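Local coordinates for protein putative nucleoside-diphosphate-sugar epimerase (PDB 3E48) that is of unknown function but probably binds NAD(P) in a Rossmann-type domain, consistent with a nucleoside-diphosphate-sugar epimerase, at residues R33-V38 and V46-L51. Residues are numbered along the deposited sequence; the frame is centred on the assembly and turned at random.
Sequences RNVEKV and VSVRQL
A water molecule joins Val35 to Gln50, taking the N-H of Val35 at 3.0 Å from Val35 N to the water oxygen. It donates weak bonds to OE1 of Gln50 and to the carbonyl O of Arg33, so one water serves three polar atoms. Glutamine suits this place: Gln50 CG lies anti to the backbone N (chi1 -166°) and the extended chain carries the amide out to the water, while Gln50 CG itself rests 3.5 Å from Arg33 O. Val35 crosses Gln50 at about a right angle. Val35 CG2 faces mainly Gln50, 3.8 Å from Gln50 OE1, and Val35 CG1 meets Val48 CG1 obliquely at 3.5 Å. Val38 CG2 reaches the same Val48 CG1 at 4.1 Å, so compact branched side chains meet between the 3-10 turn 35-37 and strand 47-50. Farther along, Arg33 CA approaches Leu51 O at 3.2 Å in a CA-H...O contact. Strand 47-50 pairs in parallel with strand 28-32, whose Ile30 and Val32 also touch Val48. The connecting loop thus folds back on this strand of the Rossmann-type sheet through valine methyls and one bridging water, without a direct hydrogen bond between the two segments.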
loop_
_atom_site.group_PDB
_atom_site.type_symbol
_atom_site.label_atom_id
_atom_site.label_comp_id
_atom_site.label_asym_id
_atom_site.label_seq_id
_atom_site.Cartn_x
_atom_site.Cartn_y
_atom_site.Cartn_z
ATOM N N ARG B 33 4.287 25.814 2.359
ATOM C CA ARG B 33 3.049 26.287 2.966
ATOM C C ARG B 33 3.216 27.702 3.512
ATOM O O ARG B 33 2.304 28.522 3.419
ATOM C CB ARG B 33 2.615 25.333 4.085
ATOM C CG ARG B 33 3.669 25.101 5.143
ATOM C CD ARG B 33 3.256 24.020 6.139
ATOM N NE ARG B 33 2.041 24.362 6.875
ATOM C CZ ARG B 33 0.809 24.064 6.475
ATOM N NH1 ARG B 33 -0.234 24.423 7.215
ATOM N NH2 ARG B 33 0.617 23.392 5.348
ATOM N N ASN B 34 4.386 27.983 4.079
ATOM C CA ASN B 34 4.678 29.299 4.635
ATOM C C ASN B 34 5.942 29.883 4.011
ATOM O O ASN B 34 7.057 29.524 4.389
ATOM C CB ASN B 34 4.849 29.211 6.155
ATOM C CG ASN B 34 3.547 28.901 6.874
ATOM O OD1 ASN B 34 2.972 27.823 6.714
ATOM N ND2 ASN B 34 3.074 29.853 7.671
ATOM N N VAL B 35 5.759 30.788 3.057
ATOM C CA VAL B 35 6.877 31.415 2.366
ATOM C C VAL B 35 7.769 32.216 3.314
ATOM O O VAL B 35 8.942 32.454 3.021
ATOM C CB VAL B 35 6.373 32.353 1.248
ATOM C CG1 VAL B 35 7.550 32.915 0.465
ATOM C CG2 VAL B 35 5.428 31.599 0.325
ATOM N N GLU B 36 7.213 32.626 4.449
ATOM C CA GLU B 36 7.967 33.406 5.425
ATOM C C GLU B 36 9.021 32.568 6.149
ATOM O O GLU B 36 9.837 33.099 6.903
ATOM C CB GLU B 36 7.014 34.039 6.444
ATOM C CG GLU B 36 6.030 35.039 5.841
ATOM C CD GLU B 36 6.718 36.230 5.192
ATOM O OE1 GLU B 36 7.433 36.969 5.903
ATOM O OE2 GLU B 36 6.543 36.429 3.970
ATOM N N LYS B 37 9.006 31.259 5.919
ATOM C CA LYS B 37 9.973 30.371 6.552
ATOM C C LYS B 37 11.123 30.028 5.605
ATOM O O LYS B 37 11.956 29.170 5.906
ATOM C CB LYS B 37 9.285 29.090 7.033
ATOM C CG LYS B 37 8.543 29.236 8.361
ATOM C CD LYS B 37 7.428 30.273 8.289
ATOM C CE LYS B 37 6.778 30.482 9.651
ATOM N NZ LYS B 37 7.744 31.023 10.649
ATOM N N VAL B 38 11.170 30.709 4.466
ATOM C CA VAL B 38 12.219 30.480 3.479
ATOM C C VAL B 38 13.487 31.256 3.837
ATOM O O VAL B 38 13.442 32.464 4.075
ATOM C CB VAL B 38 11.747 30.901 2.059
ATOM C CG1 VAL B 38 12.898 30.797 1.068
ATOM C CG2 VAL B 38 10.596 30.010 1.612
ATOM N N VAL B 46 16.242 30.194 -6.041
ATOM C CA VAL B 46 15.139 29.292 -6.344
ATOM C C VAL B 46 13.872 30.130 -6.367
ATOM O O VAL B 46 13.792 31.153 -5.687
ATOM C CB VAL B 46 14.991 28.174 -5.277
ATOM C CG1 VAL B 46 16.221 27.283 -5.279
ATOM C CG2 VAL B 46 14.780 28.792 -3.897
ATOM N N SER B 47 12.895 29.715 -7.164
ATOM C CA SER B 47 11.635 30.441 -7.246
ATOM C C SER B 47 10.707 29.819 -6.217
ATOM O O SER B 47 10.604 28.601 -6.118
ATOM C CB SER B 47 11.035 30.328 -8.647
ATOM O OG SER B 47 11.892 30.936 -9.603
ATOM N N VAL B 48 10.035 30.672 -5.456
ATOM C CA VAL B 48 9.149 30.241 -4.386
ATOM C C VAL B 48 7.664 30.384 -4.677
ATOM O O VAL B 48 7.199 31.455 -5.066
ATOM C CB VAL B 48 9.450 31.047 -3.109
ATOM C CG1 VAL B 48 8.601 30.546 -1.952
ATOM C CG2 VAL B 48 10.936 30.962 -2.785
ATOM N N ARG B 49 6.923 29.299 -4.473
ATOM C CA ARG B 49 5.478 29.303 -4.661
ATOM C C ARG B 49 4.850 28.764 -3.381
ATOM O O ARG B 49 5.442 27.925 -2.701
ATOM C CB ARG B 49 5.086 28.424 -5.852
ATOM C CG ARG B 49 5.537 28.991 -7.191
ATOM C CD ARG B 49 5.104 28.119 -8.353
ATOM N NE ARG B 49 5.407 28.758 -9.633
ATOM C CZ ARG B 49 5.199 28.199 -10.819
ATOM N NH1 ARG B 49 4.686 26.978 -10.897
ATOM N NH2 ARG B 49 5.502 28.864 -11.926
ATOM N N GLN B 50 3.666 29.265 -3.044
ATOM C CA GLN B 50 2.969 28.820 -1.843
ATOM C C GLN B 50 2.101 27.633 -2.231
ATOM O O GLN B 50 1.460 27.642 -3.283
ATOM C CB GLN B 50 2.106 29.951 -1.269
ATOM C CG GLN B 50 1.628 29.687 0.159
ATOM C CD GLN B 50 1.086 30.932 0.844
ATOM O OE1 GLN B 50 1.729 31.984 0.842
ATOM N NE2 GLN B 50 -0.090 30.813 1.450
ATOM N N LEU B 51 2.077 26.617 -1.374
ATOM C CA LEU B 51 1.317 25.407 -1.641
ATOM C C LEU B 51 0.744 24.784 -0.368
ATOM O O LEU B 51 1.353 24.854 0.701
ATOM C CB LEU B 51 2.229 24.396 -2.344
ATOM C CG LEU B 51 1.785 22.938 -2.459
ATOM C CD1 LEU B 51 0.552 22.838 -3.336
ATOM C CD2 LEU B 51 2.925 22.114 -3.044
HETATM O O HOH W 1 2.966 31.768 3.174
#